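Side-chain contacts in prohead core protein protease (Enterobacteria phage T4, PDB 5JBL), which is a serine protease of the prohead inner core that, once activated by autocatalytic cleavage, processes many prohead proteins, making room for the phage DNA: residues 62-67 with 79-84; 164-169 with 174-179. The protein carries 3 engineered substitutions. All coordinates share one frame; numbering follows the deposited sequence.

Contact 1: residues 62-67 with 79-84; sequences IFLQAE and RILEKA. Engineered in segment 62-67: Leu64 (natural residue Met).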
loop_
_atom_site.group_PDB
_atom_site.type_symbol
_atom_site.label_atom_id
_atom_site.label_comp_id
_atom_site.label_asym_id
_atom_site.label_seq_id
_atom_site.Cartn_x
_atom_site.Cartn_y
_atom_site.Cartn_z
ATOM N N ILE C 62 -0.167 -6.100 31.300
ATOM C CA ILE C 62 -0.008 -4.740 31.804
ATOM C C ILE C 62 0.015 -3.765 30.638
ATOM O O ILE C 62 0.866 -3.857 29.742
ATOM C CB ILE C 62 1.260 -4.619 32.655
ATOM C CG1 ILE C 62 1.084 -5.416 33.951
ATOM C CG2 ILE C 62 1.588 -3.153 32.928
ATOM C CD1 ILE C 62 2.339 -5.509 34.792
ATOM N N PHE C 63 -0.917 -2.815 30.647
ATOM C CA PHE C 63 -0.947 -1.791 29.614
ATOM C C PHE C 63 -0.456 -0.431 30.095
ATOM O O PHE C 63 0.020 0.350 29.277
ATOM C CB PHE C 63 -2.368 -1.624 29.056
ATOM C CG PHE C 63 -2.837 -2.758 28.156
ATOM C CD1 PHE C 63 -1.976 -3.761 27.747
ATOM C CD2 PHE C 63 -4.159 -2.803 27.730
ATOM C CE1 PHE C 63 -2.417 -4.800 26.915
ATOM C CE2 PHE C 63 -4.612 -3.819 26.903
ATOM C CZ PHE C 63 -3.736 -4.824 26.488
ATOM N N LEU C 64 -0.591 -0.124 31.383
ATOM C CA LEU C 64 -0.097 1.113 31.977
ATOM C C LEU C 64 0.235 0.844 33.439
ATOM O O LEU C 64 -0.264 -0.110 34.043
ATOM C CB LEU C 64 -1.122 2.259 31.886
ATOM C CG LEU C 64 -1.621 2.706 30.507
ATOM C CD1 LEU C 64 -2.894 1.952 30.147
ATOM C CD2 LEU C 64 -1.846 4.202 30.459
ATOM N N GLN C 65 1.071 1.704 34.012
ATOM C CA GLN C 65 1.494 1.549 35.399
ATOM C C GLN C 65 1.490 2.883 36.120
ATOM O O GLN C 65 2.028 3.864 35.603
ATOM C CB GLN C 65 2.888 0.952 35.486
ATOM C CG GLN C 65 2.981 -0.438 34.929
ATOM C CD GLN C 65 4.361 -1.002 35.089
ATOM O OE1 GLN C 65 5.253 -0.704 34.298
ATOM N NE2 GLN C 65 4.564 -1.787 36.141
ATOM N N ALA C 66 0.921 2.896 37.328
ATOM C CA ALA C 66 0.920 4.050 38.212
ATOM C C ALA C 66 2.039 3.927 39.237
ATOM O O ALA C 66 2.518 2.830 39.540
ATOM C CB ALA C 66 -0.423 4.174 38.946
ATOM N N GLU C 67 2.457 5.082 39.753
ATOM C CA GLU C 67 3.323 5.178 40.934
ATOM C C GLU C 67 4.688 4.539 40.703
ATOM O O GLU C 67 5.335 4.084 41.646
ATOM C CB GLU C 67 2.648 4.558 42.160
ATOM C CG GLU C 67 1.346 5.222 42.562
ATOM C CD GLU C 67 1.542 6.629 43.109
ATOM O OE1 GLU C 67 2.665 6.956 43.559
ATOM O OE2 GLU C 67 0.562 7.407 43.097
ATOM N N ARG C 79 -4.105 8.356 41.697
ATOM C CA ARG C 79 -5.399 9.025 41.607
ATOM C C ARG C 79 -5.615 9.623 40.218
ATOM O O ARG C 79 -6.729 9.589 39.678
ATOM C CB ARG C 79 -5.489 10.097 42.697
ATOM C CG ARG C 79 -6.824 10.804 42.858
ATOM C CD ARG C 79 -6.801 11.692 44.111
ATOM N NE ARG C 79 -7.837 12.722 44.087
ATOM C CZ ARG C 79 -7.994 13.650 45.027
ATOM N NH1 ARG C 79 -7.181 13.685 46.076
ATOM N NH2 ARG C 79 -8.965 14.548 44.917
ATOM N N ILE C 80 -4.550 10.153 39.617
ATOM C CA ILE C 80 -4.675 10.790 38.309
ATOM C C ILE C 80 -4.901 9.755 37.219
ATOM O O ILE C 80 -5.734 9.950 36.321
ATOM C CB ILE C 80 -3.426 11.650 38.034
ATOM C CG1 ILE C 80 -3.404 12.825 39.020
ATOM C CG2 ILE C 80 -3.365 12.088 36.569
ATOM C CD1 ILE C 80 -2.149 13.648 39.008
ATOM N N LEU C 81 -4.166 8.640 37.269
ATOM C CA LEU C 81 -4.353 7.608 36.252
ATOM C C LEU C 81 -5.672 6.873 36.441
ATOM O O LEU C 81 -6.263 6.408 35.456
ATOM C CB LEU C 81 -3.198 6.608 36.265
ATOM C CG LEU C 81 -3.059 5.699 35.044
ATOM C CD1 LEU C 81 -2.897 6.473 33.716
ATOM C CD2 LEU C 81 -1.931 4.733 35.252
ATOM N N GLU C 82 -6.134 6.734 37.688
ATOM C CA GLU C 82 -7.443 6.131 37.928
ATOM C C GLU C 82 -8.540 6.923 37.236
ATOM O O GLU C 82 -9.430 6.346 36.600
ATOM C CB GLU C 82 -7.724 6.055 39.425
ATOM C CG GLU C 82 -7.151 4.843 40.085
ATOM C CD GLU C 82 -7.382 4.863 41.574
ATOM O OE1 GLU C 82 -7.743 5.936 42.091
ATOM O OE2 GLU C 82 -7.184 3.818 42.223
ATOM N N LYS C 83 -8.476 8.252 37.345
ATOM C CA LYS C 83 -9.461 9.117 36.717
ATOM C C LYS C 83 -9.372 9.032 35.198
ATOM O O LYS C 83 -10.398 8.950 34.512
ATOM C CB LYS C 83 -9.243 10.553 37.207
ATOM C CG LYS C 83 -10.075 11.612 36.534
ATOM C CD LYS C 83 -11.546 11.389 36.795
ATOM C CE LYS C 83 -12.395 12.456 36.131
ATOM N NZ LYS C 83 -13.847 12.113 36.177
ATOM N N ALA C 84 -8.151 9.037 34.655
ATOM C CA ALA C 84 -7.969 8.985 33.209
ATOM C C ALA C 84 -8.427 7.653 32.634
ATOM O O ALA C 84 -8.991 7.610 31.531
ATOM C CB ALA C 84 -6.495 9.241 32.864
#

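Contact 2: residues 164-169 with 174-179; sequences GSLTDT and RIVNEG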
loop_
_atom_site.group_PDB
_atom_site.type_symbol
_atom_site.label_atom_id
_atom_site.label_comp_id
_atom_site.label_asym_id
_atom_site.label_seq_id
_atom_site.Cartn_x
_atom_site.Cartn_y
_atom_site.Cartn_z
ATOM N N GLY C 164 -1.370 15.890 28.587
ATOM C CA GLY C 164 -1.190 16.367 29.947
ATOM C C GLY C 164 0.025 17.259 30.051
ATOM O O GLY C 164 0.588 17.693 29.044
ATOM N N SER C 165 0.426 17.527 31.293
ATOM C CA SER C 165 1.588 18.355 31.574
ATOM C C SER C 165 2.398 17.692 32.681
ATOM O O SER C 165 1.925 16.778 33.363
ATOM C CB SER C 165 1.184 19.781 31.962
ATOM O OG SER C 165 0.278 19.791 33.054
ATOM N N LEU C 166 3.630 18.169 32.859
ATOM C CA LEU C 166 4.600 17.538 33.739
ATOM C C LEU C 166 5.147 18.563 34.720
ATOM O O LEU C 166 5.248 19.751 34.409
ATOM C CB LEU C 166 5.755 16.930 32.928
ATOM C CG LEU C 166 5.341 15.952 31.826
ATOM C CD1 LEU C 166 6.539 15.571 30.954
ATOM C CD2 LEU C 166 4.722 14.712 32.453
ATOM N N THR C 167 5.495 18.093 35.911
ATOM C CA THR C 167 6.227 18.893 36.879
ATOM C C THR C 167 7.572 18.229 37.103
ATOM O O THR C 167 7.638 17.012 37.300
ATOM C CB THR C 167 5.472 19.022 38.208
ATOM O OG1 THR C 167 4.272 19.775 38.009
ATOM C CG2 THR C 167 6.334 19.724 39.272
ATOM N N ASP C 168 8.634 19.022 37.074
ATOM C CA ASP C 168 9.955 18.493 37.361
ATOM C C ASP C 168 10.153 18.375 38.862
ATOM O O ASP C 168 9.608 19.155 39.647
ATOM C CB ASP C 168 11.044 19.383 36.755
ATOM C CG ASP C 168 12.322 18.618 36.435
ATOM O OD1 ASP C 168 12.500 17.494 36.952
ATOM O OD2 ASP C 168 13.158 19.146 35.672
ATOM N N THR C 169 10.937 17.380 39.259
ATOM C CA THR C 169 11.185 17.112 40.664
ATOM C C THR C 169 12.608 17.437 41.068
ATOM O O THR C 169 12.904 17.434 42.268
ATOM C CB THR C 169 10.901 15.643 41.001
ATOM O OG1 THR C 169 11.865 14.811 40.341
ATOM C CG2 THR C 169 9.496 15.241 40.581
ATOM N N ARG C 174 9.931 13.401 36.173
ATOM C CA ARG C 174 8.793 14.300 36.098
ATOM C C ARG C 174 7.545 13.604 36.616
ATOM O O ARG C 174 7.398 12.388 36.495
ATOM C CB ARG C 174 8.568 14.788 34.657
ATOM C CG ARG C 174 9.327 16.057 34.266
ATOM C CD ARG C 174 10.831 15.969 34.341
ATOM N NE ARG C 174 11.434 14.943 33.499
ATOM C CZ ARG C 174 12.709 14.583 33.595
ATOM N NH1 ARG C 174 13.487 15.162 34.506
ATOM N NH2 ARG C 174 13.200 13.642 32.804
ATOM N N ILE C 175 6.649 14.386 37.212
ATOM C CA ILE C 175 5.364 13.889 37.696
ATOM C C ILE C 175 4.278 14.426 36.776
ATOM O O ILE C 175 4.269 15.619 36.449
ATOM C CB ILE C 175 5.106 14.316 39.149
ATOM C CG1 ILE C 175 6.193 13.758 40.074
ATOM C CG2 ILE C 175 3.727 13.848 39.609
ATOM C CD1 ILE C 175 6.090 14.253 41.513
ATOM N N VAL C 176 3.356 13.554 36.373
ATOM C CA VAL C 176 2.241 13.976 35.532
ATOM C C VAL C 176 1.263 14.781 36.375
ATOM O O VAL C 176 0.922 14.390 37.500
ATOM C CB VAL C 176 1.578 12.754 34.886
ATOM C CG1 VAL C 176 0.396 13.157 34.021
ATOM C CG2 VAL C 176 2.606 11.999 34.043
ATOM N N ASN C 177 0.816 15.918 35.842
ATOM C CA ASN C 177 -0.040 16.818 36.597
ATOM C C ASN C 177 -1.498 16.376 36.528
ATOM O O ASN C 177 -1.901 15.571 35.683
ATOM C CB ASN C 177 0.101 18.253 36.085
ATOM C CG ASN C 177 1.465 18.853 36.404
ATOM O OD1 ASN C 177 2.040 18.584 37.455
ATOM N ND2 ASN C 177 1.988 19.655 35.491
ATOM N N GLU C 178 -2.288 16.914 37.452
ATOM C CA GLU C 178 -3.716 16.644 37.466
ATOM C C GLU C 178 -4.334 17.034 36.130
ATOM O O GLU C 178 -3.926 18.011 35.496
ATOM C CB GLU C 178 -4.371 17.409 38.632
ATOM C CG GLU C 178 -5.786 16.989 38.971
ATOM C CD GLU C 178 -6.381 17.799 40.118
ATOM O OE1 GLU C 178 -5.628 18.553 40.773
ATOM O OE2 GLU C 178 -7.597 17.674 40.372
ATOM N N GLY C 179 -5.312 16.255 35.690
ATOM C CA GLY C 179 -5.973 16.530 34.436
ATOM C C GLY C 179 -5.489 15.721 33.257
ATOM O O GLY C 179 -5.967 15.955 32.140
HETATM O O HOH W 1 -1.378 16.097 33.145
#

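Contact 1: residues 62-67 with 79-84
Leu81, projecting from helix 78-93, carries nearly all of the helix's share of this contact: its two methyl groups meet the end of strand 53-65 and the residue that follows. The forked tip divides its work. CD2 settles against the backbone where the strand runs out, 4.0 Å from the amide N of Ala66 and equally far from the carbonyl carbon of Gln65, and it also meets Ala66 CB at 4.0 Å. CD1 turns to Leu64, an engineered residue that is Met in the natural protein, and touches its CD2 at 4.1 Å. With CG of Leu81 opposite the backbone N across chi1 (-164°), the side chain reaches out from the helix far enough to put both methyls on the strand. No hydrogen bond joins the segments; the side chains meet through apolar contacts, and CD2 rests on the Gln65-Ala66 peptide by van der Waals contact. The other side is looser and polar. Gln65 starts its side chain away from the helix, and its NE2 bonds to Asp128 OD1, while Glu67, exposed to solvent, uses OE2 to accept a bond from the backbone N of Lys78 at the start of the helix. The helix packs on the end of strand 53-65, next to a classic beta bulge in which Phe63 and Leu64 both face Val129. Trp124 of strand 115-125 touches both Leu81 and Ala66, Val129 of strand 128-135 touches Leu81, and Leu182 of strand 181-189 meets Leu64.

Contact 2: residues 164-169 with 174-179
Asn177, just beyond strand 174-176, lays its side chain across strand 157-168 and bonds to two hydroxyl-bearing residues of it. Starting from the backbone, its CB lies 3.4 Å from Ser165 OG. The carboxamide carbon CG comes next, between the two hydroxyl groups, and there the chain splits. OD1 accepts a short bond of 2.6 Å from Thr167 OG1, which approaches in the carbonyl plane on a lone pair, at a C=O...O angle of 119°. ND2 donates to Ser165 OG at 3.0 Å, with the acceptor almost in the amide plane and the N-H...O angle a straight 166°. Bonded through both ends, the amide is fixed in its rotation. Ser165 offers its hydroxyl by placing OG between its own backbone N and carbonyl carbon. The two backbones form an antiparallel hairpin: Thr167 and Ile175 make the hydrogen-bonded pair, and Asn177 N adds a further bond to Ser165 O. A water bridges Ser165 N and Asn177 O. On the face of Leu166 and Val176, Leu166 CD2 packs on Val176 CG2 at 3.8 Å. Farther along that face Arg174, bent at chi2 and chi3, runs beside Asp168, and Arg174 NH1 makes a long salt bridge of 3.5 Å to Asp168 OD1, which lies at the guanidinium edge although the carboxylate plane is turned 84° from it. At the turn, Thr169 OG1 bonds to Tyr173 O. Beyond the hairpin, strand 174-176 pairs in parallel with strand 74-75, where Leu75 bonds to Arg174 and Val176, while Gly164 pairs with Gln24 of strand 24-29.

How the contacts relate
The two contacts join parts of the same chain in different ways: contact 1 seats a helix on a sheet through methyl groups, whereas contact 2 holds a surface hairpin largely through backbone and side-chain hydrogen bonds. Their centres are 13 Å apart, and they touch through Ile80, whose CD1 lies 3.5 Å from Val176 O, so helix 78-93 meets both. Both also lie near Glu28, an inferred autolysis site: its side chain is about 6 Å from that of Leu64 and about 5 Å from that of Val176. The side chain of Leu64 is about 9 Å from that of Ala159, an active-site position altered in this structure. The N-terminus blocks the catalytic centre.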